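PDB 1NPE: nidogen, which probably links laminin to other components of basement membranes, with this YWTD beta-propeller domain serving as the laminin-binding part. Local coordinates for residues Phe30-Gly40 with Trp52-Ala63. Sequence-based numbering, arbitrary orientation.
Sequences FLHIPAKVIIG and WTDISEPSIGRA. With CD (cadmium ion), chain E.
Ile38 CD1 sits over one face of the Trp52 indole as a CH-pi contact, 4.0 Å from the centroid of the five-membered ring. Backbone of Gly61 and Arg62 lies on the opposite face, and Ala63 CB meets the ring edge in plane. Leu31 CD2 approaches Trp52 CH2 obliquely, and Trp52 NE1 is buried without a polar partner. Tyr51 to Asp54 spell the YWTD motif of a six-bladed beta-propeller. Here the first two strands of one blade pair antiparallel, with Ile39 N bonded to Thr53 O at 2.9 Å, while Leu31 reaches over from the preceding blade. In Asp54, CG anti to the backbone N (chi1 160°) carries the carboxylate to Lys36 and Val37. Val37 N and Ser56 N reach Asp54 OD2 from opposite faces of its plane, at 3.1 and 2.9 Å; the second bond closes an Asx turn. Asp54 OD1 takes Glu57 N from above that plane. An alanine at Asp54 is likely to leave these three N-H groups without their acceptor and Lys36 without one acidic mate. The Lys36 and Asp54 side chains cross at about a right angle. Lys36 NZ forms a salt bridge to Glu57 OE1 at 2.9 Å and a weak one to Asp54 OD1, while Glu57 OE2 pairs with Arg75. Lys36 NZ also donates to Ser59 OG at 3.2 Å.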
loop_
_atom_site.group_PDB
_atom_site.type_symbol
_atom_site.label_atom_id
_atom_site.label_comp_id
_atom_site.label_asym_id
_atom_site.label_seq_id
_atom_site.Cartn_x
_atom_site.Cartn_y
_atom_site.Cartn_z
ATOM N N PHE A 30 14.171 15.630 -3.715
ATOM C CA PHE A 30 13.176 16.664 -3.948
ATOM C C PHE A 30 12.755 17.219 -2.592
ATOM O O PHE A 30 12.658 18.429 -2.399
ATOM C CB PHE A 30 11.946 16.077 -4.649
ATOM C CG PHE A 30 10.719 16.952 -4.566
ATOM C CD1 PHE A 30 10.756 18.272 -5.005
ATOM C CD2 PHE A 30 9.530 16.454 -4.043
ATOM C CE1 PHE A 30 9.626 19.082 -4.925
ATOM C CE2 PHE A 30 8.397 17.251 -3.958
ATOM C CZ PHE A 30 8.441 18.570 -4.399
ATOM N N LEU A 31 12.548 16.316 -1.644
ATOM C CA LEU A 31 12.097 16.711 -0.328
ATOM C C LEU A 31 12.463 15.668 0.705
ATOM O O LEU A 31 12.445 14.466 0.428
ATOM C CB LEU A 31 10.573 16.850 -0.367
ATOM C CG LEU A 31 9.849 17.842 0.534
ATOM C CD1 LEU A 31 10.200 19.265 0.119
ATOM C CD2 LEU A 31 8.351 17.611 0.400
ATOM N N HIS A 32 12.822 16.140 1.893
ATOM C CA HIS A 32 13.144 15.264 3.004
ATOM C C HIS A 32 12.074 15.435 4.081
ATOM O O HIS A 32 11.854 16.545 4.581
ATOM C CB HIS A 32 14.510 15.610 3.609
ATOM C CG HIS A 32 15.662 14.935 2.939
ATOM N ND1 HIS A 32 16.619 15.627 2.229
ATOM C CD2 HIS A 32 16.030 13.633 2.896
ATOM C CE1 HIS A 32 17.529 14.782 1.780
ATOM N NE2 HIS A 32 17.194 13.565 2.171
ATOM N N ILE A 33 11.374 14.349 4.391
ATOM C CA ILE A 33 10.358 14.356 5.439
ATOM C C ILE A 33 10.737 13.135 6.275
ATOM O O ILE A 33 10.081 12.093 6.214
ATOM C CB ILE A 33 8.911 14.205 4.888
ATOM C CG1 ILE A 33 8.683 15.095 3.666
ATOM C CG2 ILE A 33 7.924 14.639 5.945
ATOM C CD1 ILE A 33 8.930 14.391 2.348
ATOM N N PRO A 34 11.800 13.271 7.090
ATOM C CA PRO A 34 12.385 12.258 7.978
ATOM C C PRO A 34 11.462 11.340 8.774
ATOM O O PRO A 34 11.706 10.141 8.848
ATOM C CB PRO A 34 13.334 13.074 8.862
ATOM C CG PRO A 34 12.770 14.454 8.810
ATOM C CD PRO A 34 12.374 14.595 7.379
ATOM N N ALA A 35 10.379 11.874 9.320
ATOM C CA ALA A 35 9.465 11.044 10.101
ATOM C C ALA A 35 8.473 10.208 9.288
ATOM O O ALA A 35 7.851 9.294 9.832
ATOM C CB ALA A 35 8.705 11.911 11.104
ATOM N N LYS A 36 8.369 10.470 7.987
ATOM C CA LYS A 36 7.390 9.775 7.150
ATOM C C LYS A 36 7.824 8.630 6.236
ATOM O O LYS A 36 8.985 8.490 5.877
ATOM C CB LYS A 36 6.626 10.802 6.305
ATOM C CG LYS A 36 5.933 11.914 7.091
ATOM C CD LYS A 36 5.108 12.809 6.152
ATOM C CE LYS A 36 4.521 14.033 6.864
ATOM N NZ LYS A 36 3.493 13.681 7.893
ATOM N N VAL A 37 6.853 7.793 5.886
ATOM C CA VAL A 37 7.067 6.688 4.961
ATOM C C VAL A 37 6.130 7.025 3.800
ATOM O O VAL A 37 4.930 6.730 3.841
ATOM C CB VAL A 37 6.697 5.309 5.576
ATOM C CG1 VAL A 37 6.787 4.221 4.515
ATOM C CG2 VAL A 37 7.626 4.979 6.742
ATOM N N ILE A 38 6.674 7.736 2.817
ATOM C CA ILE A 38 5.923 8.160 1.645
ATOM C C ILE A 38 5.606 6.947 0.778
ATOM O O ILE A 38 6.501 6.183 0.423
ATOM C CB ILE A 38 6.733 9.177 0.810
ATOM C CG1 ILE A 38 7.305 10.278 1.709
ATOM C CG2 ILE A 38 5.845 9.801 -0.260
ATOM C CD1 ILE A 38 6.274 11.265 2.229
ATOM N N ILE A 39 4.335 6.770 0.437
ATOM C CA ILE A 39 3.932 5.633 -0.377
ATOM C C ILE A 39 3.425 6.042 -1.757
ATOM O O ILE A 39 4.049 5.715 -2.765
ATOM C CB ILE A 39 2.865 4.782 0.336
ATOM C CG1 ILE A 39 3.397 4.288 1.687
ATOM C CG2 ILE A 39 2.458 3.605 -0.540
ATOM C CD1 ILE A 39 4.528 3.270 1.580
ATOM N N GLY A 40 2.300 6.753 -1.804
ATOM C CA GLY A 40 1.749 7.174 -3.080
ATOM C C GLY A 40 2.199 8.551 -3.534
ATOM O O GLY A 40 2.441 9.428 -2.707
ATOM N N TRP A 52 1.263 13.437 -2.165
ATOM C CA TRP A 52 1.716 12.164 -1.601
ATOM C C TRP A 52 0.870 11.645 -0.450
ATOM O O TRP A 52 0.092 12.381 0.156
ATOM C CB TRP A 52 3.170 12.268 -1.107
ATOM C CG TRP A 52 3.357 13.174 0.100
ATOM C CD1 TRP A 52 3.078 12.880 1.408
ATOM C CD2 TRP A 52 3.838 14.522 0.091
ATOM N NE1 TRP A 52 3.347 13.964 2.209
ATOM C CE2 TRP A 52 3.813 14.984 1.428
ATOM C CE3 TRP A 52 4.286 15.387 -0.917
ATOM C CZ2 TRP A 52 4.217 16.272 1.781
ATOM C CZ3 TRP A 52 4.687 16.671 -0.565
ATOM C CH2 TRP A 52 4.648 17.100 0.774
ATOM N N THR A 53 1.042 10.360 -0.161
ATOM C CA THR A 53 0.360 9.722 0.951
ATOM C C THR A 53 1.452 9.198 1.874
ATOM O O THR A 53 2.505 8.742 1.419
ATOM C CB THR A 53 -0.538 8.541 0.516
ATOM O OG1 THR A 53 0.272 7.457 0.040
ATOM C CG2 THR A 53 -1.512 8.979 -0.563
ATOM N N ASP A 54 1.195 9.294 3.171
ATOM C CA ASP A 54 2.122 8.853 4.199
ATOM C C ASP A 54 1.397 7.872 5.117
ATOM O O ASP A 54 0.357 8.210 5.684
ATOM C CB ASP A 54 2.603 10.076 4.988
ATOM C CG ASP A 54 3.157 9.713 6.347
ATOM O OD1 ASP A 54 2.736 10.337 7.341
ATOM O OD2 ASP A 54 4.007 8.805 6.418
ATOM N N ILE A 55 1.927 6.659 5.239
ATOM C CA ILE A 55 1.320 5.633 6.091
ATOM C C ILE A 55 1.823 5.665 7.535
ATOM O O ILE A 55 1.363 4.887 8.371
ATOM C CB ILE A 55 1.586 4.217 5.560
ATOM C CG1 ILE A 55 3.094 4.010 5.379
ATOM C CG2 ILE A 55 0.805 3.977 4.285
ATOM C CD1 ILE A 55 3.492 2.575 5.187
ATOM N N SER A 56 2.789 6.537 7.804
ATOM C CA SER A 56 3.383 6.667 9.131
ATOM C C SER A 56 2.518 7.427 10.145
ATOM O O SER A 56 2.226 6.907 11.222
ATOM C CB SER A 56 4.769 7.317 9.016
ATOM O OG SER A 56 5.393 7.446 10.278
ATOM N N GLU A 57 2.101 8.643 9.798
ATOM C CA GLU A 57 1.286 9.454 10.697
ATOM C C GLU A 57 -0.115 8.897 10.993
ATOM O O GLU A 57 -0.501 8.815 12.160
ATOM C CB GLU A 57 1.217 10.906 10.220
ATOM C CG GLU A 57 0.547 11.848 11.211
ATOM C CD GLU A 57 0.615 13.307 10.795
ATOM O OE1 GLU A 57 1.357 13.637 9.845
ATOM O OE2 GLU A 57 -0.074 14.132 11.428
ATOM N N PRO A 58 -0.927 8.593 9.957
ATOM C CA PRO A 58 -0.733 8.702 8.508
ATOM C C PRO A 58 -1.216 10.061 8.004
ATOM O O PRO A 58 -1.841 10.812 8.754
ATOM C CB PRO A 58 -1.621 7.580 7.972
ATOM C CG PRO A 58 -2.773 7.623 8.895
ATOM C CD PRO A 58 -2.090 7.734 10.246
ATOM N N SER A 59 -0.954 10.366 6.734
ATOM C CA SER A 59 -1.376 11.648 6.174
ATOM C C SER A 59 -1.253 11.753 4.659
ATOM O O SER A 59 -0.699 10.880 3.997
ATOM C CB SER A 59 -0.580 12.793 6.808
ATOM O OG SER A 59 0.773 12.761 6.388
ATOM N N ILE A 60 -1.816 12.831 4.128
ATOM C CA ILE A 60 -1.775 13.145 2.705
ATOM C C ILE A 60 -1.273 14.576 2.652
ATOM O O ILE A 60 -1.787 15.441 3.369
ATOM C CB ILE A 60 -3.170 13.040 2.049
ATOM C CG1 ILE A 60 -3.599 11.571 1.999
ATOM C CG2 ILE A 60 -3.160 13.657 0.644
ATOM C CD1 ILE A 60 -4.975 11.349 1.445
ATOM N N GLY A 61 -0.229 14.806 1.860
ATOM C CA GLY A 61 0.336 16.139 1.761
ATOM C C GLY A 61 0.696 16.593 0.362
ATOM O O GLY A 61 0.532 15.854 -0.615
ATOM N N ARG A 62 1.194 17.821 0.270
ATOM C CA ARG A 62 1.579 18.399 -1.010
ATOM C C ARG A 62 2.622 19.498 -0.863
ATOM O O ARG A 62 2.737 20.133 0.187
ATOM C CB ARG A 62 0.354 18.951 -1.742
ATOM C CG ARG A 62 -0.364 20.071 -1.006
ATOM C CD ARG A 62 -1.473 20.662 -1.860
ATOM N NE ARG A 62 -2.138 21.765 -1.181
ATOM C CZ ARG A 62 -3.095 22.515 -1.718
ATOM N NH1 ARG A 62 -3.517 22.289 -2.956
ATOM N NH2 ARG A 62 -3.629 23.496 -1.009
ATOM N N ALA A 63 3.353 19.733 -1.948
ATOM C CA ALA A 63 4.394 20.752 -1.993
ATOM C C ALA A 63 4.657 21.122 -3.444
ATOM O O ALA A 63 4.600 20.262 -4.325
ATOM C CB ALA A 63 5.670 20.221 -1.352
HETATM CD CD CD E . 16.769 18.043 2.885
HETATM O O HOH W 1 14.228 18.960 3.103
#